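Local coordinates for prephenate dehydratase:Amino acid-binding ACT (Brucella abortus, PDB 6VH5), which probably catalyses the decarboxylation and dehydration of prephenate to 3-phenylpyruvate in L-phenylalanine biosynthesis, and binds phenylalanine at its ACT domain, at residues A[29-37]-A[148-156]. Sequence-based numbering, arbitrary orientation.
Sequences FQGEAGANS and GDTAGAARL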
ATOM      1  N   PHE A  29       7.465  -9.083 -13.768  1.00 62.14           N
ATOM      2  CA  PHE A  29       7.420  -7.905 -12.915  1.00 56.16           C
ATOM      3  C   PHE A  29       6.270  -7.021 -13.375  1.00 57.47           C
ATOM      4  O   PHE A  29       5.846  -7.074 -14.534  1.00 64.41           O
ATOM      5  CB  PHE A  29       8.741  -7.125 -12.957  1.00 50.73           C
ATOM      6  CG  PHE A  29       8.996  -6.427 -14.277  1.00 64.15           C
ATOM      7  CD1 PHE A  29       8.652  -5.093 -14.455  1.00 68.51           C
ATOM      8  CD2 PHE A  29       9.573  -7.108 -15.341  1.00 67.56           C
ATOM      9  CE1 PHE A  29       8.880  -4.450 -15.673  1.00 65.13           C
ATOM     10  CE2 PHE A  29       9.806  -6.471 -16.556  1.00 69.86           C
ATOM     11  CZ  PHE A  29       9.461  -5.139 -16.721  1.00 66.85           C
ATOM     12  N   GLN A  30       5.793  -6.172 -12.466  1.00 46.33           N
ATOM     13  CA  GLN A  30       4.743  -5.216 -12.787  1.00 49.92           C
ATOM     14  C   GLN A  30       5.385  -3.931 -13.295  1.00 53.60           C
ATOM     15  O   GLN A  30       6.233  -3.345 -12.612  1.00 48.83           O
ATOM     16  CB  GLN A  30       3.869  -4.932 -11.563  1.00 36.01           C
ATOM     17  CG  GLN A  30       2.680  -3.991 -11.800  1.00 41.16           C
ATOM     18  CD  GLN A  30       3.081  -2.504 -11.865  1.00 49.49           C
ATOM     19  OE1 GLN A  30       3.953  -2.047 -11.125  1.00 52.65           O
ATOM     20  NE2 GLN A  30       2.445  -1.757 -12.768  1.00 58.81           N
ATOM     21  N   GLY A  31       4.965  -3.490 -14.491  1.00 55.20           N
ATOM     22  CA  GLY A  31       5.343  -2.231 -15.092  1.00 49.48           C
ATOM     23  C   GLY A  31       5.780  -2.397 -16.539  1.00 66.80           C
ATOM     24  O   GLY A  31       5.572  -3.439 -17.172  1.00 68.59           O
ATOM     25  N   GLU A  32       6.356  -1.332 -17.081  1.00 69.89           N
ATOM     26  CA  GLU A  32       6.918  -1.321 -18.421  1.00 64.93           C
ATOM     27  C   GLU A  32       8.410  -1.606 -18.343  1.00 61.16           C
ATOM     28  O   GLU A  32       9.050  -1.409 -17.306  1.00 58.88           O
ATOM     29  CB  GLU A  32       6.697   0.035 -19.085  1.00 73.91           C
ATOM     30  CG  GLU A  32       5.275   0.520 -19.047  1.00 81.73           C
ATOM     31  CD  GLU A  32       5.061   1.706 -19.953  1.00 93.26           C
ATOM     32  OE1 GLU A  32       5.936   1.961 -20.811  1.00100.41           O
ATOM     33  OE2 GLU A  32       4.027   2.390 -19.796  1.00 97.71           O
ATOM     34  N   ALA A  33       8.974  -2.020 -19.472  1.00 55.45           N
ATOM     35  CA  ALA A  33      10.417  -2.210 -19.557  1.00 66.27           C
ATOM     36  C   ALA A  33      11.155  -0.937 -19.134  1.00 71.38           C
ATOM     37  O   ALA A  33      10.736   0.181 -19.444  1.00 72.80           O
ATOM     38  CB  ALA A  33      10.802  -2.595 -20.992  1.00 66.23           C
ATOM     39  N   GLY A  34      12.241  -1.108 -18.387  1.00 67.67           N
ATOM     40  CA  GLY A  34      12.992   0.028 -17.899  1.00 64.89           C
ATOM     41  C   GLY A  34      12.601   0.502 -16.519  1.00 63.63           C
ATOM     42  O   GLY A  34      13.204   1.453 -16.015  1.00 65.21           O
ATOM     43  N   ALA A  35      11.604  -0.124 -15.898  1.00 63.68           N
ATOM     44  CA  ALA A  35      11.137   0.285 -14.585  1.00 63.36           C
ATOM     45  C   ALA A  35      12.141  -0.111 -13.505  1.00 60.57           C
ATOM     46  O   ALA A  35      13.153  -0.770 -13.760  1.00 64.04           O
ATOM     47  CB  ALA A  35       9.775  -0.342 -14.287  1.00 59.08           C
ATOM     48  N   ASN A  36      11.859   0.332 -12.277  1.00 52.31           N
ATOM     49  CA  ASN A  36      12.669  -0.088 -11.140  1.00 57.74           C
ATOM     50  C   ASN A  36      12.510  -1.587 -10.873  1.00 53.69           C
ATOM     51  O   ASN A  36      13.473  -2.254 -10.467  1.00 49.13           O
ATOM     52  CB  ASN A  36      12.307   0.733  -9.896  1.00 57.76           C
ATOM     53  CG  ASN A  36      12.845   2.157  -9.949  1.00 64.99           C
ATOM     54  OD1 ASN A  36      14.000   2.388 -10.313  1.00 69.45           O
ATOM     55  ND2 ASN A  36      12.014   3.118  -9.558  1.00 65.46           N
ATOM     56  N   SER A  37      11.300  -2.130 -11.069  1.00 56.40           N
ATOM     57  CA  SER A  37      11.097  -3.577 -10.929  1.00 59.77           C
ATOM     58  C   SER A  37      11.963  -4.354 -11.913  1.00 56.53           C
ATOM     59  O   SER A  37      12.545  -5.387 -11.561  1.00 50.16           O
ATOM     60  CB  SER A  37       9.626  -3.939 -11.144  1.00 56.06           C
ATOM     61  OG  SER A  37       8.816  -3.539 -10.055  1.00 54.20           O
ATOM     62  N   GLY A 148       1.485   8.249 -17.304  1.00 72.33           N
ATOM     63  CA  GLY A 148       0.943   7.090 -16.603  1.00 68.64           C
ATOM     64  C   GLY A 148       1.985   6.276 -15.854  1.00 73.91           C
ATOM     65  O   GLY A 148       1.715   5.753 -14.769  1.00 83.11           O
ATOM     66  N   ASP A 149       3.190   6.171 -16.408  1.00 74.29           N
ATOM     67  CA  ASP A 149       4.239   5.309 -15.878  1.00 74.84           C
ATOM     68  C   ASP A 149       5.572   6.018 -16.060  1.00 73.88           C
ATOM     69  O   ASP A 149       5.767   6.746 -17.032  1.00 72.76           O
ATOM     70  CB  ASP A 149       4.228   3.937 -16.591  1.00 82.63           C
ATOM     71  CG  ASP A 149       5.285   2.967 -16.068  1.00 93.64           C
ATOM     72  OD1 ASP A 149       6.489   3.260 -16.225  1.00 92.53           O
ATOM     73  OD2 ASP A 149       4.912   1.892 -15.527  1.00100.59           O
ATOM     74  N   THR A 150       6.477   5.829 -15.102  1.00 76.87           N
ATOM     75  CA  THR A 150       7.761   6.522 -15.154  1.00 69.93           C
ATOM     76  C   THR A 150       8.600   6.063 -16.347  1.00 71.72           C
ATOM     77  O   THR A 150       9.058   6.882 -17.151  1.00 75.19           O
ATOM     78  CB  THR A 150       8.502   6.317 -13.838  1.00 71.38           C
ATOM     79  OG1 THR A 150       7.870   7.110 -12.822  1.00 73.30           O
ATOM     80  CG2 THR A 150       9.922   6.754 -13.974  1.00 72.00           C
ATOM     81  N   ALA A 151       8.817   4.753 -16.480  1.00 73.04           N
ATOM     82  CA  ALA A 151       9.523   4.239 -17.652  1.00 69.60           C
ATOM     83  C   ALA A 151       8.798   4.601 -18.942  1.00 65.66           C
ATOM     84  O   ALA A 151       9.442   4.810 -19.979  1.00 70.90           O
ATOM     85  CB  ALA A 151       9.682   2.719 -17.548  1.00 68.85           C
ATOM     86  N   GLY A 152       7.463   4.681 -18.897  1.00 59.09           N
ATOM     87  CA  GLY A 152       6.715   5.114 -20.061  1.00 60.80           C
ATOM     88  C   GLY A 152       7.057   6.527 -20.489  1.00 59.18           C
ATOM     89  O   GLY A 152       7.090   6.824 -21.684  1.00 71.23           O
ATOM     90  N   ALA A 153       7.351   7.402 -19.528  1.00 59.16           N
ATOM     91  CA  ALA A 153       7.745   8.766 -19.855  1.00 66.29           C
ATOM     92  C   ALA A 153       9.023   8.782 -20.679  1.00 65.89           C
ATOM     93  O   ALA A 153       9.148   9.567 -21.627  1.00 64.36           O
ATOM     94  CB  ALA A 153       7.919   9.581 -18.574  1.00 72.20           C
ATOM     95  N   ALA A 154       9.981   7.913 -20.345  1.00 63.51           N
ATOM     96  CA  ALA A 154      11.171   7.796 -21.181  1.00 69.30           C
ATOM     97  C   ALA A 154      10.818   7.274 -22.571  1.00 73.39           C
ATOM     98  O   ALA A 154      11.308   7.798 -23.580  1.00 69.76           O
ATOM     99  CB  ALA A 154      12.205   6.894 -20.513  1.00 60.47           C
ATOM    100  N   ARG A 155       9.959   6.253 -22.643  1.00 76.29           N
ATOM    101  CA  ARG A 155       9.479   5.784 -23.940  1.00 74.65           C
ATOM    102  C   ARG A 155       8.778   6.897 -24.716  1.00 75.19           C
ATOM    103  O   ARG A 155       8.989   7.046 -25.926  1.00 73.61           O
ATOM    104  CB  ARG A 155       8.552   4.584 -23.749  1.00 75.80           C
ATOM    105  CG  ARG A 155       7.955   4.064 -25.048  1.00 79.38           C
ATOM    106  CD  ARG A 155       7.139   2.785 -24.866  1.00 77.64           C
ATOM    107  NE  ARG A 155       6.154   2.867 -23.792  1.00 81.63           N
ATOM    108  CZ  ARG A 155       5.028   3.570 -23.849  1.00 88.64           C
ATOM    109  NH1 ARG A 155       4.744   4.294 -24.919  1.00 96.46           N
ATOM    110  NH2 ARG A 155       4.195   3.571 -22.819  1.00 88.22           N
ATOM    111  N   LEU A 156       7.958   7.700 -24.032  1.00 70.24           N
ATOM    112  CA  LEU A 156       7.236   8.775 -24.707  1.00 70.53           C
ATOM    113  C   LEU A 156       8.199   9.799 -25.299  1.00 70.98           C
ATOM    114  O   LEU A 156       7.981  10.304 -26.406  1.00 81.88           O
ATOM    115  CB  LEU A 156       6.270   9.453 -23.735  1.00 72.07           C
ATOM    116  CG  LEU A 156       5.491  10.636 -24.318  1.00 74.15           C
ATOM    117  CD1 LEU A 156       4.398  10.125 -25.244  1.00 80.02           C
ATOM    118  CD2 LEU A 156       4.919  11.547 -23.233  1.00 60.84           C
TER
HETATM  119  O   HOH W   1       7.755   0.830 -22.044  1.00 92.28           O
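Glu-32 reaches from the loop after strand 26-30 to Arg-155 on helix 150-160, and the two chains meet nearly perpendicular. With CG anti to the carbonyl carbon (chi1 -51°), the extended glutamate chain carries its carboxylate to the edge of the guanidinium. Arg-155 bends at chi3 and presents its NE/NH2 edge side-on, the guanidinium turned 19° from the carboxylate plane. The result is a salt bridge in which both nitrogens donate hydrogen bonds to one oxygen: NE and NH2 of Arg-155 each lie 3.1 Å from Glu-32 OE1, on its syn side and from one face. The bond from Arg-155 NH2 to Glu-32 OE2 is weak. Asp-149 lies alongside Glu-32 and runs the other way, its OD2 3.8 Å from Glu-32 CG, while its OD1 N-caps the helix by accepting from Gly-152 N at 3.2 Å. Nearer the start of the helix, Ala-151 CB sits 3.3 Å from Ala-33 O, against the type II beta turn from Glu-32 to Ala-35. The contact thus joins the two lobes of the periplasmic-binding-protein-like dehydratase domain across their cleft. Asp-149 OD2 lies 4.4 Å from Glu-32 OE2; Arg-155 probably offsets the nearness of the two carboxylates.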